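Local coordinates for protein dihydropyrimidinase (Dictyostelium discoideum, PDB 2FTW) that catalyses the reversible, zinc-dependent hydrolytic ring opening of dihydropyrimidines, the second step of reductive pyrimidine degradation, at residues A[192-205]-A[218-231]. Sequence-based numbering, arbitrary orientation.
Sequences AENGDMVFEGQKKM and LSRPEALEAEATNR
Second-shell support of a metal ligand in an amidohydrolase barrel is exemplified where E193, just past the zinc ligand H191, meets R220 in the link between helices 214-219 and 223-239. R220 grips the carboxylate side-on, NH1 to OE1 at 2.7 Å and NE to OE2 at 3.2 Å, the two planes turned 40° apart. E193 OE1 also bonds H191 NE2, so the arginine probably helps to position the carboxylate against the zinc-bound histidine. V198 CG1 lies over one guanidinium face, 3.5 Å from R220 NH2, while a water in the guanidinium plane joins that nitrogen to Q202 NE2.

N194 ties the start of helix 195-207 to helix 223-239. Its backbone N donates to L224 O (2.9 Å) from above the carbonyl plane. With CG anti to the backbone N (chi1 -170°), OD1 caps helix 195-207 through M197 N, and ND2 reaches E227 OE1 at 2.9 Å, nearly straight (168°), and also bonds D171 of a neighbouring subunit. R231 holds both oxygens of E227 through their syn lone pairs. L224 CD1 packs on M197 CB at 3.6 Å. A metal-binding histidine at the C-terminal end of a barrel strand, here just after strand 188-190, is typical of metal-dependent (beta-alpha)8-barrel hydrolases.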
# COMPACT_ATOMS: atom_id res chain seq x y z
N ALA A 192 -7.32 15.87 15.37
CA ALA A 192 -7.86 14.53 15.07
C ALA A 192 -7.31 13.39 15.97
O ALA A 192 -6.31 12.75 15.64
CB ALA A 192 -7.64 14.22 13.62
N GLU A 193 -7.96 13.18 17.11
CA GLU A 193 -7.81 11.99 17.96
C GLU A 193 -9.19 11.52 18.35
O GLU A 193 -10.08 12.35 18.54
CB GLU A 193 -7.04 12.28 19.25
CG GLU A 193 -5.61 12.62 19.09
CD GLU A 193 -4.95 12.95 20.42
OE1 GLU A 193 -5.21 14.06 20.94
OE2 GLU A 193 -4.17 12.11 20.94
N ASN A 194 -9.40 10.20 18.47
CA ASN A 194 -10.67 9.68 18.97
C ASN A 194 -10.86 10.03 20.46
O ASN A 194 -10.29 9.38 21.34
CB ASN A 194 -10.77 8.16 18.75
CG ASN A 194 -12.18 7.62 19.04
OD1 ASN A 194 -12.70 7.74 20.15
ND2 ASN A 194 -12.80 7.02 18.03
N GLY A 195 -11.68 11.05 20.73
CA GLY A 195 -11.89 11.57 22.09
C GLY A 195 -12.44 10.58 23.11
O GLY A 195 -11.99 10.54 24.26
N ASP A 196 -13.42 9.77 22.71
CA ASP A 196 -13.98 8.74 23.59
C ASP A 196 -12.95 7.72 24.04
O ASP A 196 -12.95 7.28 25.19
CB ASP A 196 -15.14 8.00 22.92
CG ASP A 196 -16.43 8.82 22.91
OD1 ASP A 196 -16.47 9.89 23.55
OD2 ASP A 196 -17.43 8.36 22.28
N MET A 197 -12.08 7.32 23.13
CA MET A 197 -11.03 6.36 23.44
C MET A 197 -9.87 6.98 24.24
O MET A 197 -9.25 6.30 25.04
CB MET A 197 -10.52 5.73 22.15
CG MET A 197 -11.57 4.85 21.46
SD MET A 197 -11.96 3.39 22.47
CE MET A 197 -10.46 2.46 22.28
N VAL A 198 -9.59 8.26 24.02
CA VAL A 198 -8.56 8.99 24.79
C VAL A 198 -9.00 9.08 26.25
O VAL A 198 -8.18 8.99 27.17
CB VAL A 198 -8.35 10.42 24.22
CG1 VAL A 198 -7.63 11.36 25.22
CG2 VAL A 198 -7.59 10.36 22.90
N PHE A 199 -10.30 9.28 26.44
CA PHE A 199 -10.93 9.36 27.77
C PHE A 199 -10.92 8.00 28.50
O PHE A 199 -10.62 7.93 29.70
CB PHE A 199 -12.35 9.89 27.60
CG PHE A 199 -13.15 9.92 28.85
CD1 PHE A 199 -13.92 8.82 29.23
CD2 PHE A 199 -13.21 11.08 29.63
CE1 PHE A 199 -14.69 8.85 30.38
CE2 PHE A 199 -13.98 11.12 30.79
CZ PHE A 199 -14.73 10.00 31.16
N GLU A 200 -11.27 6.94 27.78
CA GLU A 200 -11.20 5.60 28.39
C GLU A 200 -9.77 5.15 28.69
O GLU A 200 -9.54 4.41 29.65
CB GLU A 200 -11.89 4.56 27.50
CG GLU A 200 -13.37 4.80 27.30
CD GLU A 200 -14.18 4.71 28.57
OE1 GLU A 200 -13.75 4.03 29.53
OE2 GLU A 200 -15.28 5.32 28.59
N GLY A 201 -8.82 5.56 27.84
CA GLY A 201 -7.41 5.24 28.03
C GLY A 201 -6.77 6.00 29.18
O GLY A 201 -5.87 5.48 29.85
N GLN A 202 -7.19 7.24 29.39
CA GLN A 202 -6.74 8.03 30.55
C GLN A 202 -7.24 7.39 31.84
O GLN A 202 -6.47 7.23 32.78
CB GLN A 202 -7.22 9.47 30.45
CG GLN A 202 -6.45 10.26 29.42
CD GLN A 202 -6.99 11.65 29.16
OE1 GLN A 202 -8.19 11.94 29.34
NE2 GLN A 202 -6.12 12.53 28.72
N LYS A 203 -8.52 7.01 31.86
CA LYS A 203 -9.13 6.28 32.99
C LYS A 203 -8.39 4.96 33.29
O LYS A 203 -8.09 4.65 34.45
CB LYS A 203 -10.61 5.98 32.69
CG LYS A 203 -11.41 5.41 33.86
CD LYS A 203 -12.90 5.25 33.53
CE LYS A 203 -13.60 4.27 34.49
NZ LYS A 203 -13.61 4.72 35.92
N LYS A 204 -8.08 4.21 32.24
CA LYS A 204 -7.36 2.95 32.38
C LYS A 204 -5.94 3.12 32.92
O LYS A 204 -5.52 2.38 33.80
CB LYS A 204 -7.28 2.25 31.03
CG LYS A 204 -6.68 0.86 31.12
CD LYS A 204 -6.47 0.23 29.78
CE LYS A 204 -6.08 -1.23 29.91
NZ LYS A 204 -5.68 -1.79 28.60
N MET A 205 -5.20 4.06 32.38
CA MET A 205 -3.80 4.23 32.78
C MET A 205 -3.71 4.63 34.24
O MET A 205 -2.96 4.01 35.00
CB MET A 205 -3.08 5.24 31.88
CG MET A 205 -2.65 4.67 30.52
SD MET A 205 -1.83 3.06 30.57
CE MET A 205 -3.17 1.95 30.16
N LEU A 218 0.77 6.17 26.62
CA LEU A 218 0.08 4.89 26.74
C LEU A 218 -1.45 5.07 26.74
O LEU A 218 -2.18 4.21 26.29
CB LEU A 218 0.53 4.14 28.00
CG LEU A 218 2.04 3.88 28.11
CD1 LEU A 218 2.42 3.36 29.51
CD2 LEU A 218 2.52 2.92 27.05
N SER A 219 -1.91 6.21 27.26
CA SER A 219 -3.33 6.52 27.26
C SER A 219 -3.88 6.78 25.84
O SER A 219 -5.09 6.71 25.63
CB SER A 219 -3.63 7.71 28.18
OG SER A 219 -3.34 8.96 27.56
N ARG A 220 -2.99 7.08 24.89
CA ARG A 220 -3.41 7.59 23.58
C ARG A 220 -2.49 7.15 22.46
O ARG A 220 -1.92 8.00 21.79
CB ARG A 220 -3.36 9.12 23.54
CG ARG A 220 -4.09 9.84 24.61
CD ARG A 220 -3.42 11.15 24.94
NE ARG A 220 -3.88 12.24 24.09
CZ ARG A 220 -4.58 13.30 24.51
NH1 ARG A 220 -4.94 14.23 23.63
NH2 ARG A 220 -4.94 13.45 25.78
N PRO A 221 -2.36 5.84 22.20
CA PRO A 221 -1.45 5.47 21.12
C PRO A 221 -1.91 6.00 19.74
O PRO A 221 -3.05 6.44 19.58
CB PRO A 221 -1.48 3.94 21.16
CG PRO A 221 -2.75 3.63 21.78
CD PRO A 221 -3.02 4.67 22.78
N GLU A 222 -1.01 5.90 18.76
CA GLU A 222 -1.16 6.60 17.48
C GLU A 222 -2.36 6.15 16.65
O GLU A 222 -2.84 6.91 15.82
CB GLU A 222 0.13 6.54 16.65
CG GLU A 222 0.58 5.15 16.19
CD GLU A 222 1.77 5.21 15.22
OE1 GLU A 222 2.92 5.34 15.69
OE2 GLU A 222 1.53 5.10 13.98
N ALA A 223 -2.86 4.93 16.88
CA ALA A 223 -4.04 4.42 16.14
C ALA A 223 -5.33 5.24 16.40
O ALA A 223 -6.27 5.24 15.57
CB ALA A 223 -4.27 2.95 16.45
N LEU A 224 -5.38 5.94 17.53
CA LEU A 224 -6.52 6.80 17.83
C LEU A 224 -6.44 8.12 17.05
O LEU A 224 -7.47 8.76 16.77
CB LEU A 224 -6.60 7.09 19.33
CG LEU A 224 -6.63 5.93 20.33
CD1 LEU A 224 -6.99 6.52 21.69
CD2 LEU A 224 -7.63 4.80 19.93
N GLU A 225 -5.22 8.51 16.69
CA GLU A 225 -4.99 9.70 15.89
C GLU A 225 -5.29 9.38 14.43
O GLU A 225 -5.88 10.20 13.74
CB GLU A 225 -3.55 10.20 16.06
CG GLU A 225 -3.13 11.32 15.12
CD GLU A 225 -1.64 11.75 15.27
OE1 GLU A 225 -0.88 11.12 16.06
OE2 GLU A 225 -1.25 12.73 14.61
N ALA A 226 -4.88 8.19 14.00
CA ALA A 226 -5.07 7.73 12.61
C ALA A 226 -6.52 7.46 12.30
O ALA A 226 -6.99 7.72 11.19
CB ALA A 226 -4.24 6.49 12.35
N GLU A 227 -7.24 6.92 13.26
CA GLU A 227 -8.67 6.66 13.09
C GLU A 227 -9.44 7.97 12.93
O GLU A 227 -10.24 8.13 11.98
CB GLU A 227 -9.21 5.85 14.27
CG GLU A 227 -10.65 5.41 14.08
CD GLU A 227 -11.64 6.55 14.32
OE1 GLU A 227 -11.62 7.13 15.42
OE2 GLU A 227 -12.46 6.84 13.40
N ALA A 228 -9.22 8.91 13.85
CA ALA A 228 -9.88 10.21 13.83
C ALA A 228 -9.50 11.05 12.59
O ALA A 228 -10.31 11.79 12.05
CB ALA A 228 -9.56 10.98 15.12
N THR A 229 -8.26 10.91 12.15
CA THR A 229 -7.82 11.58 10.94
C THR A 229 -8.64 11.01 9.78
O THR A 229 -9.22 11.73 8.99
CB THR A 229 -6.29 11.39 10.72
OG1 THR A 229 -5.57 11.97 11.81
CG2 THR A 229 -5.83 12.02 9.42
N ASN A 230 -8.71 9.70 9.71
CA ASN A 230 -9.49 9.03 8.69
C ASN A 230 -10.94 9.49 8.61
O ASN A 230 -11.47 9.73 7.53
CB ASN A 230 -9.41 7.51 8.89
CG ASN A 230 -9.95 6.73 7.72
OD1 ASN A 230 -9.54 6.96 6.57
ND2 ASN A 230 -10.86 5.79 7.98
N ARG A 231 -11.58 9.61 9.77
CA ARG A 231 -13.00 9.95 9.85
C ARG A 231 -13.26 11.39 9.41
O ARG A 231 -14.18 11.66 8.63
CB ARG A 231 -13.50 9.69 11.29
CG ARG A 231 -14.95 10.00 11.56
CD ARG A 231 -15.51 9.13 12.71
NE ARG A 231 -14.53 8.92 13.78
CZ ARG A 231 -14.38 9.70 14.85
NH1 ARG A 231 -15.15 10.76 15.05
NH2 ARG A 231 -13.44 9.41 15.74
O HOH W 1 -3.44 9.64 20.09
O HOH W 2 -13.79 11.28 18.36
O HOH W 3 -3.64 11.70 28.08